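Local coordinates for sensor protein (Thermotoga maritima, PDB 3A0S) that probably acts as a sensor histidine kinase that phosphorylates a protein histidine with ATP, this chain being its PAS domain, at residues R70-F79 and E88-D96. Sequence-based numbering, arbitrary orientation. Where two conformers were deposited one is given.
Sequences RYFNIRFSPF and EGVIITIDD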
loop_
_atom_site.group_PDB
_atom_site.type_symbol
_atom_site.label_atom_id
_atom_site.label_comp_id
_atom_site.label_asym_id
_atom_site.label_seq_id
_atom_site.Cartn_x
_atom_site.Cartn_y
_atom_site.Cartn_z
ATOM N N ARG A 70 -10.966 -10.552 9.221
ATOM C CA ARG A 70 -11.950 -9.855 8.368
ATOM C C ARG A 70 -11.592 -9.832 6.887
ATOM O O ARG A 70 -10.444 -10.093 6.504
ATOM C CB ARG A 70 -12.194 -8.416 8.858
ATOM C CG ARG A 70 -12.582 -8.289 10.321
ATOM C CD ARG A 70 -13.314 -6.976 10.608
ATOM N NE ARG A 70 -12.532 -5.768 10.308
ATOM C CZ ARG A 70 -11.666 -5.184 11.137
ATOM N NH1 ARG A 70 -11.417 -5.697 12.339
ATOM N NH2 ARG A 70 -11.032 -4.077 10.757
ATOM N N TYR A 71 -12.592 -9.510 6.062
ATOM C CA TYR A 71 -12.391 -9.252 4.643
ATOM C C TYR A 71 -12.377 -7.747 4.399
ATOM O O TYR A 71 -13.175 -6.991 4.971
ATOM C CB TYR A 71 -13.483 -9.914 3.789
ATOM C CG TYR A 71 -13.319 -11.416 3.648
ATOM C CD1 TYR A 71 -12.494 -11.939 2.668
ATOM C CD2 TYR A 71 -14.002 -12.286 4.475
ATOM C CE1 TYR A 71 -12.315 -13.303 2.508
ATOM C CE2 TYR A 71 -13.835 -13.664 4.335
ATOM C CZ TYR A 71 -12.987 -14.159 3.345
ATOM O OH TYR A 71 -12.803 -15.523 3.164
ATOM N N PHE A 72 -11.470 -7.363 3.514
ATOM C CA PHE A 72 -11.238 -5.971 3.145
ATOM C C PHE A 72 -11.277 -5.737 1.642
ATOM O O PHE A 72 -10.912 -6.631 0.855
ATOM C CB PHE A 72 -9.865 -5.526 3.672
ATOM C CG PHE A 72 -9.771 -5.518 5.154
ATOM C CD1 PHE A 72 -10.154 -4.398 5.873
ATOM C CD2 PHE A 72 -9.323 -6.653 5.842
ATOM C CE1 PHE A 72 -10.095 -4.386 7.255
ATOM C CE2 PHE A 72 -9.281 -6.665 7.224
ATOM C CZ PHE A 72 -9.641 -5.537 7.943
ATOM N N ASN A 73 -11.669 -4.509 1.272
ATOM C CA ASN A 73 -11.412 -3.949 -0.051
ATOM C C ASN A 73 -9.977 -3.395 -0.042
ATOM O O ASN A 73 -9.564 -2.721 0.896
ATOM C CB ASN A 73 -12.297 -2.740 -0.320
ATOM C CG ASN A 73 -13.773 -3.047 -0.404
ATOM O OD1 ASN A 73 -14.198 -4.193 -0.502
ATOM N ND2 ASN A 73 -14.575 -1.979 -0.389
ATOM N N ILE A 74 -9.220 -3.652 -1.093
ATOM C CA ILE A 74 -7.907 -3.026 -1.232
ATOM C C ILE A 74 -7.783 -2.414 -2.628
ATOM O O ILE A 74 -7.995 -3.094 -3.637
ATOM C CB ILE A 74 -6.756 -4.012 -0.951
ATOM C CG1 ILE A 74 -6.939 -4.694 0.413
ATOM C CG2 ILE A 74 -5.392 -3.308 -1.043
ATOM C CD1 ILE A 74 -5.794 -5.614 0.830
ATOM N N ARG A 75 -7.451 -1.124 -2.698
ATOM C CA ARG A 75 -7.224 -0.495 -4.000
ATOM C C ARG A 75 -5.752 -0.175 -4.105
ATOM O O ARG A 75 -5.131 0.266 -3.141
ATOM C CB ARG A 75 -8.033 0.802 -4.126
ATOM C CG ARG A 75 -7.860 1.549 -5.464
ATOM C CD ARG A 75 -8.837 2.725 -5.577
ATOM N NE ARG A 75 -8.595 3.742 -4.548
ATOM C CZ ARG A 75 -9.548 4.353 -3.846
ATOM N NH1 ARG A 75 -10.828 4.068 -4.048
ATOM N NH2 ARG A 75 -9.226 5.267 -2.944
ATOM N N PHE A 76 -5.203 -0.398 -5.292
ATOM C CA PHE A 76 -3.823 -0.061 -5.616
ATOM C C PHE A 76 -3.838 0.932 -6.758
ATOM O O PHE A 76 -4.333 0.629 -7.861
ATOM C CB PHE A 76 -3.078 -1.305 -6.086
ATOM C CG PHE A 76 -3.037 -2.427 -5.094
ATOM C CD1 PHE A 76 -4.120 -3.283 -4.903
ATOM C CD2 PHE A 76 -1.883 -2.654 -4.385
ATOM C CE1 PHE A 76 -4.030 -4.347 -4.000
ATOM C CE2 PHE A 76 -1.783 -3.693 -3.487
ATOM C CZ PHE A 76 -2.836 -4.553 -3.296
ATOM N N SER A 77 -3.266 2.103 -6.516
ATOM C CA SER A 77 -3.302 3.178 -7.508
ATOM C C SER A 77 -1.902 3.699 -7.828
ATOM O O SER A 77 -1.318 4.397 -7.013
ATOM C CB SER A 77 -4.111 4.343 -6.951
ATOM O OG SER A 77 -5.412 3.922 -6.524
ATOM N N PRO A 78 -1.400 3.429 -9.051
ATOM C CA PRO A 78 -0.101 4.010 -9.447
ATOM C C PRO A 78 -0.260 5.522 -9.577
ATOM O O PRO A 78 -1.344 6.012 -9.925
ATOM C CB PRO A 78 0.189 3.356 -10.796
ATOM C CG PRO A 78 -1.146 2.962 -11.308
ATOM C CD PRO A 78 -2.035 2.681 -10.150
ATOM N N PHE A 79 0.787 6.280 -9.277
ATOM C CA PHE A 79 0.691 7.734 -9.480
ATOM C C PHE A 79 1.986 8.279 -10.061
ATOM O O PHE A 79 3.027 7.629 -9.951
ATOM C CB PHE A 79 0.369 8.441 -8.159
ATOM C CG PHE A 79 1.456 8.289 -7.108
ATOM C CD1 PHE A 79 1.466 7.194 -6.253
ATOM C CD2 PHE A 79 2.475 9.242 -6.985
ATOM C CE1 PHE A 79 2.478 7.045 -5.298
ATOM C CE2 PHE A 79 3.475 9.110 -6.028
ATOM C CZ PHE A 79 3.472 8.009 -5.189
ATOM N N GLU A 88 5.864 7.382 -9.893
ATOM C CA GLU A 88 6.578 7.547 -8.623
ATOM C C GLU A 88 6.177 6.554 -7.515
ATOM O O GLU A 88 6.817 6.520 -6.463
ATOM C CB GLU A 88 6.623 8.991 -8.129
ATOM C CG GLU A 88 7.658 9.851 -8.879
ATOM C CD GLU A 88 9.110 9.430 -8.631
ATOM O OE1 GLU A 88 9.392 8.799 -7.594
ATOM O OE2 GLU A 88 9.966 9.727 -9.489
ATOM N N GLY A 89 5.173 5.720 -7.755
ATOM C CA GLY A 89 4.850 4.704 -6.754
ATOM C C GLY A 89 3.407 4.295 -6.842
ATOM O O GLY A 89 2.775 4.448 -7.876
ATOM N N VAL A 90 2.909 3.715 -5.751
ATOM C CA VAL A 90 1.561 3.132 -5.700
ATOM C C VAL A 90 0.950 3.471 -4.329
ATOM O O VAL A 90 1.589 3.243 -3.298
ATOM C CB VAL A 90 1.639 1.603 -5.880
ATOM C CG1 VAL A 90 0.260 0.966 -5.658
ATOM C CG2 VAL A 90 2.200 1.214 -7.263
ATOM N N ILE A 91 -0.266 4.000 -4.339
ATOM C CA ILE A 91 -1.052 4.247 -3.128
ATOM C C ILE A 91 -1.959 3.034 -2.903
ATOM O O ILE A 91 -2.651 2.553 -3.810
ATOM C CB ILE A 91 -1.905 5.513 -3.256
ATOM C CG1 ILE A 91 -1.019 6.730 -3.529
ATOM C CG2 ILE A 91 -2.714 5.709 -1.961
ATOM C CD1 ILE A 91 -1.739 7.878 -4.268
ATOM N N ILE A 92 -1.892 2.495 -1.684
ATOM C CA ILE A 92 -2.710 1.361 -1.287
ATOM C C ILE A 92 -3.719 1.837 -0.232
ATOM O O ILE A 92 -3.343 2.414 0.788
ATOM C CB ILE A 92 -1.819 0.231 -0.741
ATOM C CG1 ILE A 92 -0.709 -0.089 -1.754
ATOM C CG2 ILE A 92 -2.671 -1.000 -0.421
ATOM C CD1 ILE A 92 0.323 -1.080 -1.158
ATOM N N THR A 93 -5.001 1.612 -0.512
ATOM C CA THR A 93 -6.082 2.057 0.378
ATOM C C THR A 93 -6.874 0.829 0.778
ATOM O O THR A 93 -7.368 0.116 -0.104
ATOM C CB THR A 93 -7.038 3.066 -0.346
ATOM O OG1 THR A 93 -6.246 4.107 -0.905
ATOM C CG2 THR A 93 -8.036 3.702 0.664
ATOM N N ILE A 94 -7.018 0.631 2.087
ATOM C CA ILE A 94 -7.649 -0.574 2.654
ATOM C C ILE A 94 -8.887 -0.150 3.431
ATOM O O ILE A 94 -8.816 0.713 4.327
ATOM C CB ILE A 94 -6.677 -1.350 3.578
ATOM C CG1 ILE A 94 -5.444 -1.726 2.759
ATOM C CG2 ILE A 94 -7.368 -2.605 4.140
ATOM C CD1 ILE A 94 -4.346 -2.349 3.523
ATOM N N ASP A 95 -10.014 -0.755 3.081
ATOM C CA ASP A 95 -11.303 -0.430 3.714
ATOM C C ASP A 95 -12.042 -1.692 4.100
ATOM O O ASP A 95 -11.948 -2.679 3.389
ATOM C CB ASP A 95 -12.249 0.297 2.745
ATOM C CG ASP A 95 -11.635 1.542 2.131
ATOM O OD1 ASP A 95 -11.152 2.389 2.905
ATOM O OD2 ASP A 95 -11.645 1.657 0.899
ATOM N N ASP A 96 -12.787 -1.630 5.205
ATOM C CA ASP A 96 -13.707 -2.724 5.536
ATOM C C ASP A 96 -14.848 -2.801 4.521
ATOM O O ASP A 96 -15.158 -1.851 3.784
ATOM C CB ASP A 96 -14.257 -2.583 6.966
ATOM C CG ASP A 96 -13.417 -3.324 7.972
ATOM O OD1 ASP A 96 -13.411 -4.569 7.921
ATOM O OD2 ASP A 96 -12.734 -2.678 8.795
ATOM O OXT ASP A 96 -15.510 -3.856 4.448
HETATM O O HOH W 1 -5.420 3.482 -3.447
HETATM O O HOH W 2 -7.417 7.283 -1.373
#
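Segments 70-79 and 88-96 pair as an antiparallel beta hairpin in the five-stranded sheet of the PAS fold, from Asn73 opposite Asp95 to Phe79 opposite Gly89. Backbone bonds run both ways at Asn73-Asp95, Arg75-Thr93 and Ser77-Ile91. Near the turn, Phe79 N donates to Gly89 O and Glu88 N to Phe79 O (2.8 Å).

Apolar side chains fill the face turned to the helices. Ile74 CG2 meets Ile92 CG2 at 3.6 Å, and Ile92 CG2 also lies over one face of the Phe76 ring. Helix 44-56 covers Phe76, while helix 19-25 covers Phe72 and Ile94.

On the other face, one water bridges Ser77 OG, Thr93 OG1 and Ile91 O. Phe79 CG sits between its backbone N and carbonyl carbon (chi1 64°), which lays the ring over Gly89, with Gly89 N 3.8 Å above the ring plane. Ile91 CG1 touches Phe79 CD1 at 3.7 Å. With an alanine here the ring is gone, which would probably uncover the Gly89 backbone and deprive Ile91 CG1 of its aromatic neighbour.

A salt bridge closes the far end. Arg70 grips Asp96 side-on: NH2 reaches the syn lone pair of OD2 (3.0 Å), and NE donates to OD1 at 2.8 Å, nearly straight at 163°.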